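Local coordinates for prolyl endopeptidase (Myxococcus xanthus, PDB 2BKL), which probably hydrolyses peptide bonds on the carboxyl side of proline, and less readily of alanine, in oligopeptides, as a serine protease of the S9A family, at residues A[278-283]-A[370-375]; A[512-517]-A[544-549]; A[644-649]-A[657-662]. All blocks are in the same frame, centred on the assembly; numbering follows the deposited sequence.

Contact 1 (A[278-283]-A[370-375])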
loop_
_atom_site.group_PDB
_atom_site.type_symbol
_atom_site.label_atom_id
_atom_site.label_comp_id
_atom_site.label_asym_id
_atom_site.label_seq_id
_atom_site.Cartn_x
_atom_site.Cartn_y
_atom_site.Cartn_z
ATOM N N HIS A 278 -16.439 9.709 12.015
ATOM C CA HIS A 278 -15.690 10.386 13.074
ATOM C C HIS A 278 -16.673 11.103 13.972
ATOM O O HIS A 278 -17.579 11.746 13.486
ATOM C CB HIS A 278 -14.684 11.346 12.445
ATOM C CG HIS A 278 -13.617 10.636 11.671
ATOM N ND1 HIS A 278 -12.677 9.827 12.281
ATOM C CD2 HIS A 278 -13.381 10.556 10.341
ATOM C CE1 HIS A 278 -11.899 9.289 11.354
ATOM N NE2 HIS A 278 -12.299 9.725 10.171
ATOM N N ALA A 279 -16.516 10.936 15.279
ATOM C CA ALA A 279 -17.371 11.594 16.264
ATOM C C ALA A 279 -16.641 12.726 16.971
ATOM O O ALA A 279 -15.505 12.572 17.387
ATOM C CB ALA A 279 -17.842 10.608 17.276
ATOM N N TRP A 280 -17.316 13.848 17.105
ATOM C CA TRP A 280 -16.772 14.994 17.829
ATOM C C TRP A 280 -17.937 15.752 18.430
ATOM O O TRP A 280 -18.892 16.059 17.757
ATOM C CB TRP A 280 -15.946 15.886 16.872
ATOM C CG TRP A 280 -15.337 17.075 17.556
ATOM C CD1 TRP A 280 -15.614 18.375 17.321
ATOM C CD2 TRP A 280 -14.363 17.053 18.617
ATOM N NE1 TRP A 280 -14.864 19.178 18.154
ATOM C CE2 TRP A 280 -14.108 18.389 18.974
ATOM C CE3 TRP A 280 -13.677 16.041 19.303
ATOM C CZ2 TRP A 280 -13.215 18.732 19.986
ATOM C CZ3 TRP A 280 -12.788 16.397 20.316
ATOM C CH2 TRP A 280 -12.553 17.722 20.620
ATOM N N LYS A 281 -17.833 16.075 19.723
ATOM C CA LYS A 281 -18.871 16.829 20.460
ATOM C C LYS A 281 -20.274 16.265 20.208
ATOM O O LYS A 281 -21.229 16.998 19.962
ATOM C CB LYS A 281 -18.752 18.344 20.187
ATOM C CG LYS A 281 -17.449 18.898 20.751
ATOM C CD LYS A 281 -17.369 20.405 20.769
ATOM C CE LYS A 281 -16.106 20.902 21.484
ATOM N NZ LYS A 281 -15.869 22.342 21.150
ATOM N N ASP A 282 -20.394 14.946 20.359
ATOM C CA ASP A 282 -21.689 14.229 20.275
ATOM C C ASP A 282 -22.383 14.348 18.924
ATOM O O ASP A 282 -23.596 14.213 18.798
ATOM C CB ASP A 282 -22.646 14.656 21.389
ATOM C CG ASP A 282 -22.075 14.438 22.757
ATOM O OD1 ASP A 282 -21.648 13.315 23.089
ATOM O OD2 ASP A 282 -22.038 15.365 23.596
ATOM N N ARG A 283 -21.598 14.602 17.879
ATOM C CA ARG A 283 -22.121 14.497 16.512
ATOM C C ARG A 283 -21.232 13.534 15.740
ATOM O O ARG A 283 -20.051 13.452 15.985
ATOM C CB ARG A 283 -22.093 15.851 15.806
ATOM C CG ARG A 283 -22.656 16.993 16.597
ATOM C CD ARG A 283 -24.083 16.847 16.968
ATOM N NE ARG A 283 -24.970 16.997 15.821
ATOM C CZ ARG A 283 -26.287 16.981 15.899
ATOM N NH1 ARG A 283 -26.888 16.778 17.060
ATOM N NH2 ARG A 283 -27.012 17.135 14.803
ATOM N N GLY A 370 -3.687 16.375 12.583
ATOM C CA GLY A 370 -3.630 17.003 13.876
ATOM C C GLY A 370 -4.660 16.400 14.787
ATOM O O GLY A 370 -4.869 15.189 14.790
ATOM N N LEU A 371 -5.303 17.260 15.550
ATOM C CA LEU A 371 -6.303 16.832 16.503
ATOM C C LEU A 371 -7.471 17.790 16.476
ATOM O O LEU A 371 -7.338 18.957 16.109
ATOM C CB LEU A 371 -5.750 16.730 17.941
ATOM C CG LEU A 371 -4.743 15.629 18.241
ATOM C CD1 LEU A 371 -4.234 15.754 19.651
ATOM C CD2 LEU A 371 -5.306 14.266 18.047
ATOM N N GLU A 372 -8.614 17.311 16.950
ATOM C CA GLU A 372 -9.838 18.077 16.893
ATOM C C GLU A 372 -9.773 19.369 17.730
ATOM O O GLU A 372 -10.471 20.330 17.437
ATOM C CB GLU A 372 -11.027 17.237 17.394
ATOM C CG GLU A 372 -11.240 15.966 16.593
ATOM C CD GLU A 372 -10.533 14.745 17.159
ATOM O OE1 GLU A 372 -9.445 14.899 17.791
ATOM O OE2 GLU A 372 -11.033 13.610 16.993
ATOM N N ASP A 373 -8.925 19.349 18.765
ATOM C CA ASP A 373 -8.803 20.421 19.757
ATOM C C ASP A 373 -7.420 21.072 19.714
ATOM O O ASP A 373 -6.981 21.701 20.712
ATOM C CB ASP A 373 -9.083 19.861 21.167
ATOM C CG ASP A 373 -8.246 18.628 21.525
ATOM O OD1 ASP A 373 -7.516 18.076 20.697
ATOM O OD2 ASP A 373 -8.285 18.070 22.659
ATOM N N LEU A 374 -6.748 20.964 18.564
ATOM C CA LEU A 374 -5.440 21.618 18.326
ATOM C C LEU A 374 -5.599 22.506 17.104
ATOM O O LEU A 374 -6.075 22.046 16.069
ATOM C CB LEU A 374 -4.355 20.578 18.062
ATOM C CG LEU A 374 -3.120 20.452 18.943
ATOM C CD1 LEU A 374 -3.342 20.904 20.397
ATOM C CD2 LEU A 374 -2.587 19.016 18.868
ATOM N N ASP A 375 -5.183 23.762 17.183
ATOM C CA ASP A 375 -5.221 24.649 16.043
ATOM C C ASP A 375 -4.113 24.393 15.028
ATOM O O ASP A 375 -4.292 24.679 13.850
ATOM C CB ASP A 375 -5.127 26.103 16.500
ATOM C CG ASP A 375 -5.274 27.067 15.356
ATOM O OD1 ASP A 375 -6.367 27.080 14.739
ATOM O OD2 ASP A 375 -4.347 27.817 14.990
HETATM O O HOH W 1 -13.107 12.247 18.244
#
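In W280, CG lies anti to the backbone N (chi1 -179°), which sets the indole against CB of E372. In E372, CG is anti to the carbonyl carbon, and this lets CG follow along the ring near CE3 of W280. The E372 chain then bends at chi2 (93°), and the carboxylate turns off past the rim.

The main contact is a CH-pi interaction. CB of E372 sits over the six-membered ring of W280, 3.3 Å from its centroid and only 5° off the ring normal. CG of E372 lies 3.6 Å from CE3 of W280. The other face of the indole has CG of K281 above it, offset toward the rim. The ring thus lies between two aliphatic chains. CB of D373 adds a looser touch, 4.1 Å from CH2 of W280.

No direct hydrogen bond joins the two segments. A water links them instead. It donates to O of A279 at 2.6 Å and to OE2 of E372 at 2.8 Å. The other carboxylate oxygen of E372, OE1, forms a salt bridge with R236, which also pairs with D373. One arginine thus holds two acidic side chains of the same turn.

Each segment contains a tight turn. Residues W280 to R283 form a type I' turn, closed by paired backbone bonds between W280 and R283. Residues L371 to L374 form a type I turn. I327 of strand 321-328, in a third sheet, touches both W280 and E372. The contact joins the hairpin between strands 275-280 and 283-288 to the loop before strand 376-383. It is a surface packing of a hairpin end on a loop, from separate four-stranded antiparallel sheets, the blades of a beta-propeller.

Contact 2 (A[512-517]-A[544-549])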
loop_
_atom_site.group_PDB
_atom_site.type_symbol
_atom_site.label_atom_id
_atom_site.label_comp_id
_atom_site.label_asym_id
_atom_site.label_seq_id
_atom_site.Cartn_x
_atom_site.Cartn_y
_atom_site.Cartn_z
ATOM N N ALA A 512 -1.655 2.498 -22.364
ATOM C CA ALA A 512 -0.592 3.413 -21.915
ATOM C C ALA A 512 0.705 3.091 -22.654
ATOM O O ALA A 512 1.403 4.007 -23.103
ATOM C CB ALA A 512 -0.372 3.296 -20.429
ATOM N N ALA A 513 1.017 1.804 -22.781
ATOM C CA ALA A 513 2.213 1.397 -23.489
ATOM C C ALA A 513 2.165 1.801 -24.938
ATOM O O ALA A 513 3.157 2.267 -25.498
ATOM C CB ALA A 513 2.414 -0.108 -23.371
ATOM N N GLU A 514 1.003 1.671 -25.548
ATOM C CA GLU A 514 0.849 2.074 -26.941
ATOM C C GLU A 514 0.975 3.603 -27.066
ATOM O O GLU A 514 1.575 4.109 -28.019
ATOM C CB GLU A 514 -0.498 1.646 -27.498
ATOM C CG GLU A 514 -0.623 0.139 -27.719
ATOM C CD GLU A 514 -2.073 -0.312 -27.970
ATOM O OE1 GLU A 514 -3.034 0.273 -27.425
ATOM O OE2 GLU A 514 -2.252 -1.243 -28.773
ATOM N N TYR A 515 0.411 4.335 -26.112
ATOM C CA TYR A 515 0.481 5.801 -26.134
ATOM C C TYR A 515 1.933 6.296 -26.076
ATOM O O TYR A 515 2.323 7.193 -26.819
ATOM C CB TYR A 515 -0.304 6.382 -24.961
ATOM C CG TYR A 515 -0.166 7.869 -24.817
ATOM C CD1 TYR A 515 0.864 8.433 -24.073
ATOM C CD2 TYR A 515 -1.040 8.745 -25.444
ATOM C CE1 TYR A 515 1.026 9.803 -23.970
ATOM C CE2 TYR A 515 -0.918 10.085 -25.308
ATOM C CZ TYR A 515 0.104 10.636 -24.555
ATOM O OH TYR A 515 0.270 12.002 -24.460
ATOM N N LEU A 516 2.753 5.720 -25.214
ATOM C CA LEU A 516 4.137 6.156 -25.069
ATOM C C LEU A 516 4.923 5.975 -26.359
ATOM O O LEU A 516 5.816 6.763 -26.668
ATOM C CB LEU A 516 4.799 5.447 -23.899
ATOM C CG LEU A 516 4.206 5.785 -22.541
ATOM C CD1 LEU A 516 4.655 4.804 -21.488
ATOM C CD2 LEU A 516 4.617 7.179 -22.123
ATOM N N VAL A 517 4.580 4.953 -27.131
ATOM C CA VAL A 517 5.204 4.744 -28.441
ATOM C C VAL A 517 4.621 5.742 -29.465
ATOM O O VAL A 517 5.387 6.370 -30.235
ATOM C CB VAL A 517 5.011 3.289 -28.874
ATOM C CG1 VAL A 517 5.583 3.078 -30.275
ATOM C CG2 VAL A 517 5.708 2.380 -27.904
ATOM N N THR A 544 1.715 -11.605 -20.711
ATOM C CA THR A 544 1.139 -12.811 -21.306
ATOM C C THR A 544 0.132 -12.495 -22.402
ATOM O O THR A 544 -0.034 -13.283 -23.343
ATOM C CB THR A 544 0.512 -13.751 -20.243
ATOM O OG1 THR A 544 -0.382 -13.047 -19.387
ATOM C CG2 THR A 544 1.592 -14.401 -19.331
ATOM N N GLN A 545 -0.561 -11.366 -22.292
ATOM C CA GLN A 545 -1.546 -10.948 -23.313
ATOM C C GLN A 545 -0.951 -10.308 -24.551
ATOM O O GLN A 545 -1.368 -10.611 -25.676
ATOM C CB GLN A 545 -2.573 -9.987 -22.691
ATOM C CG GLN A 545 -3.433 -10.677 -21.651
ATOM C CD GLN A 545 -4.524 -9.812 -21.072
ATOM O OE1 GLN A 545 -4.565 -8.595 -21.276
ATOM N NE2 GLN A 545 -5.425 -10.444 -20.320
ATOM N N ARG A 546 -0.003 -9.401 -24.350
ATOM C CA ARG A 546 0.547 -8.593 -25.426
ATOM C C ARG A 546 2.045 -8.454 -25.256
ATOM O O ARG A 546 2.568 -7.347 -25.099
ATOM C CB ARG A 546 -0.103 -7.219 -25.456
ATOM C CG ARG A 546 -1.596 -7.252 -25.677
ATOM C CD ARG A 546 -1.999 -7.397 -27.072
ATOM N NE ARG A 546 -1.533 -6.332 -27.970
ATOM C CZ ARG A 546 -2.003 -5.081 -28.068
ATOM N NH1 ARG A 546 -2.971 -4.594 -27.312
ATOM N NH2 ARG A 546 -1.471 -4.284 -28.992
ATOM N N PRO A 547 2.767 -9.566 -25.302
ATOM C CA PRO A 547 4.214 -9.540 -25.077
ATOM C C PRO A 547 4.956 -8.618 -26.054
ATOM O O PRO A 547 5.976 -8.031 -25.666
ATOM C CB PRO A 547 4.620 -11.017 -25.244
ATOM C CG PRO A 547 3.516 -11.628 -26.076
ATOM C CD PRO A 547 2.279 -10.933 -25.598
ATOM N N GLU A 548 4.436 -8.468 -27.262
ATOM C CA GLU A 548 5.055 -7.641 -28.277
ATOM C C GLU A 548 5.117 -6.165 -27.964
ATOM O O GLU A 548 5.869 -5.444 -28.598
ATOM C CB GLU A 548 4.379 -7.884 -29.635
ATOM C CG GLU A 548 3.011 -7.256 -29.809
ATOM C CD GLU A 548 1.835 -7.986 -29.138
ATOM O OE1 GLU A 548 1.991 -9.069 -28.522
ATOM O OE2 GLU A 548 0.697 -7.494 -29.303
ATOM N N LEU A 549 4.350 -5.703 -26.988
ATOM C CA LEU A 549 4.381 -4.274 -26.618
ATOM C C LEU A 549 5.541 -3.892 -25.699
ATOM O O LEU A 549 5.786 -2.705 -25.511
ATOM C CB LEU A 549 3.079 -3.863 -25.928
ATOM C CG LEU A 549 1.779 -3.933 -26.693
ATOM C CD1 LEU A 549 0.599 -3.491 -25.834
ATOM C CD2 LEU A 549 1.842 -3.084 -27.945
HETATM O O HOH W 2 4.325 -0.508 -26.707
#
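R546 holds E514 across the contact and E548 beside it. The shortest bond runs from NE of R546 to OE2 of E548, 2.8 Å, within one segment. NH2 of R546 donates across the contact to OE2 of E514 at 3.1 Å, in a nearly straight bond (164°). Both acceptors lie at the edge of the guanidinium, close to its plane. Two bonds from different nitrogens should restrict rotation of the group.

The carboxylate of E514 is turned steeply, 70° from the guanidinium plane. The NH2 donor meets OE2 of E514 from above the carboxylate plane. The R546 chain bends at chi2 and chi3, which curls it back over L549. CD1 of L549 covers one face of the guanidinium, over its centre and 3.8 Å from the plane. CD2 of the same leucine touches CG of E514 at 4.1 Å. L549 thus touches both partners of the salt bridge.

A water adds a backbone link. It donates to O of L549 at 2.9 Å and, more weakly, to O of A513.

H510, one turn before E514, touches both R546 and L549. The contact lies at the surface, where the end of helix 534-545 and the short 3-10 turn 547-549 meet helix 503-518. The other side of helix 503-518 packs on strands 415-423 and 429-437.

Contact 3 (A[644-649]-A[657-662])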
loop_
_atom_site.group_PDB
_atom_site.type_symbol
_atom_site.label_atom_id
_atom_site.label_comp_id
_atom_site.label_asym_id
_atom_site.label_seq_id
_atom_site.Cartn_x
_atom_site.Cartn_y
_atom_site.Cartn_z
ATOM N N ARG A 644 14.757 -13.356 -8.250
ATOM C CA ARG A 644 15.567 -12.784 -7.191
ATOM C C ARG A 644 14.801 -12.826 -5.867
ATOM O O ARG A 644 13.713 -12.253 -5.788
ATOM C CB ARG A 644 15.867 -11.359 -7.561
ATOM C CG ARG A 644 16.816 -10.618 -6.621
ATOM C CD ARG A 644 16.774 -9.121 -6.852
ATOM N NE ARG A 644 17.771 -8.378 -6.118
ATOM C CZ ARG A 644 17.662 -7.982 -4.852
ATOM N NH1 ARG A 644 16.608 -8.253 -4.116
ATOM N NH2 ARG A 644 18.662 -7.303 -4.319
ATOM N N ILE A 645 15.338 -13.471 -4.838
ATOM C CA ILE A 645 14.634 -13.613 -3.586
ATOM C C ILE A 645 15.316 -12.773 -2.524
ATOM O O ILE A 645 16.466 -13.033 -2.157
ATOM C CB ILE A 645 14.543 -15.091 -3.166
ATOM C CG1 ILE A 645 13.926 -15.963 -4.293
ATOM C CG2 ILE A 645 13.764 -15.231 -1.840
ATOM C CD1 ILE A 645 13.976 -17.491 -3.998
ATOM N N GLU A 646 14.631 -11.755 -2.035
ATOM C CA GLU A 646 15.204 -10.903 -1.006
ATOM C C GLU A 646 15.153 -11.616 0.331
ATOM O O GLU A 646 14.115 -12.156 0.701
ATOM C CB GLU A 646 14.405 -9.607 -0.940
ATOM C CG GLU A 646 14.892 -8.561 0.053
ATOM C CD GLU A 646 15.991 -7.665 -0.477
ATOM O OE1 GLU A 646 15.871 -7.169 -1.621
ATOM O OE2 GLU A 646 16.935 -7.380 0.304
ATOM N N ALA A 647 16.271 -11.590 1.052
ATOM C CA ALA A 647 16.359 -12.244 2.334
ATOM C C ALA A 647 15.765 -11.387 3.455
ATOM O O ALA A 647 15.813 -10.165 3.398
ATOM C CB ALA A 647 17.805 -12.581 2.647
ATOM N N ASN A 648 15.195 -12.055 4.441
ATOM C CA ASN A 648 14.624 -11.429 5.626
ATOM C C ASN A 648 13.678 -10.310 5.283
ATOM O O ASN A 648 13.768 -9.217 5.810
ATOM C CB ASN A 648 15.750 -10.964 6.541
ATOM C CG ASN A 648 16.658 -12.109 6.927
ATOM O OD1 ASN A 648 16.214 -13.083 7.515
ATOM N ND2 ASN A 648 17.896 -12.022 6.536
ATOM N N ALA A 649 12.750 -10.614 4.392
ATOM C CA ALA A 649 11.907 -9.598 3.814
ATOM C C ALA A 649 10.446 -10.007 3.815
ATOM O O ALA A 649 10.092 -11.100 3.385
ATOM C CB ALA A 649 12.356 -9.301 2.395
ATOM N N VAL A 657 18.034 0.107 4.610
ATOM C CA VAL A 657 18.428 0.960 3.503
ATOM C C VAL A 657 19.467 0.289 2.623
ATOM O O VAL A 657 19.388 0.360 1.382
ATOM C CB VAL A 657 18.953 2.329 3.971
ATOM C CG1 VAL A 657 19.412 3.167 2.767
ATOM C CG2 VAL A 657 17.866 3.083 4.696
ATOM N N ALA A 658 20.463 -0.338 3.231
ATOM C CA ALA A 658 21.479 -1.026 2.420
ATOM C C ALA A 658 20.899 -2.051 1.458
ATOM O O ALA A 658 21.416 -2.218 0.333
ATOM C CB ALA A 658 22.529 -1.699 3.326
ATOM N N LYS A 659 19.871 -2.773 1.888
ATOM C CA LYS A 659 19.222 -3.760 1.021
ATOM C C LYS A 659 18.378 -3.107 -0.065
ATOM O O LYS A 659 18.300 -3.603 -1.198
ATOM C CB LYS A 659 18.401 -4.742 1.851
ATOM C CG LYS A 659 19.260 -5.643 2.778
ATOM C CD LYS A 659 20.445 -6.345 2.102
ATOM C CE LYS A 659 21.156 -7.278 3.070
ATOM N NZ LYS A 659 21.721 -6.565 4.264
ATOM N N ALA A 660 17.776 -1.972 0.224
ATOM C CA ALA A 660 17.068 -1.191 -0.794
ATOM C C ALA A 660 18.027 -0.717 -1.877
ATOM O O ALA A 660 17.679 -0.742 -3.054
ATOM C CB ALA A 660 16.335 -0.023 -0.140
ATOM N N ILE A 661 19.234 -0.303 -1.485
ATOM C CA ILE A 661 20.256 0.101 -2.452
ATOM C C ILE A 661 20.543 -1.082 -3.354
ATOM O O ILE A 661 20.544 -0.931 -4.579
ATOM C CB ILE A 661 21.534 0.612 -1.758
ATOM C CG1 ILE A 661 21.254 1.929 -1.061
ATOM C CG2 ILE A 661 22.656 0.802 -2.783
ATOM C CD1 ILE A 661 22.307 2.373 -0.044
ATOM N N GLU A 662 20.805 -2.260 -2.763
ATOM C CA GLU A 662 21.114 -3.453 -3.565
ATOM C C GLU A 662 19.979 -3.805 -4.524
ATOM O O GLU A 662 20.221 -4.193 -5.667
ATOM C CB GLU A 662 21.457 -4.640 -2.663
ATOM C CG GLU A 662 22.819 -4.529 -2.005
ATOM C CD GLU A 662 23.144 -5.750 -1.170
ATOM O OE1 GLU A 662 23.238 -6.850 -1.752
ATOM O OE2 GLU A 662 23.311 -5.636 0.061
HETATM O O HOH W 3 18.729 -6.387 -1.553
#
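The polar link between R644 and K659 runs through one water. It accepts from NH2 of R644 at 2.9 Å and donates to OE2 of E646 and to O of K659, each at 2.8 Å. Three groups thus hold it, two from the strand and one from the helix.

A salt bridge within the strand joins two of these groups. NH1 of R644 donates to OE1 of E646 at 2.8 Å, from well above the carboxylate plane. The R644 chain runs extended from CG to NE, while that of E646 bends at chi2 (85°) to bring its carboxylate to the edge of the guanidinium. NE of R644 has a second acid partner, D666, further along the helix.

OE2 of E646 makes a van der Waals contact with CB of K659 at 3.4 Å. NH2 of R644 comes 3.7 Å from O of E662.

Strand 641-646 is the edge strand of the mixed sheet, beside strand 607-613, and helix 657-674 packs against it. This strand, loop and helix form the C-terminal end of an alpha/beta-hydrolase fold. The intervening loop holds H651, which lines the ligand pocket and is probably the histidine of the catalytic triad.

The three contacts follow one another along the chain; none nests in or crosses another. Contact 1 comes first. It closes a loop of 86 residues, half of them in strands, and ties separate blades of the beta-propeller at the protein surface. Contact 2 follows in the hydrolase domain. It ties helix 503-518 to the turn after helix 534-545. The 26 residues it closes include strand 527-532 and most of helix 534-545, with S533 of the ligand pocket between them. Contact 3 closes just seven residues near the C terminus, between the last strand and last helix. Contacts 2 and 3 are about 30 Å apart between centres. Contact 1 lies on the opposite side of the chain's centre from both.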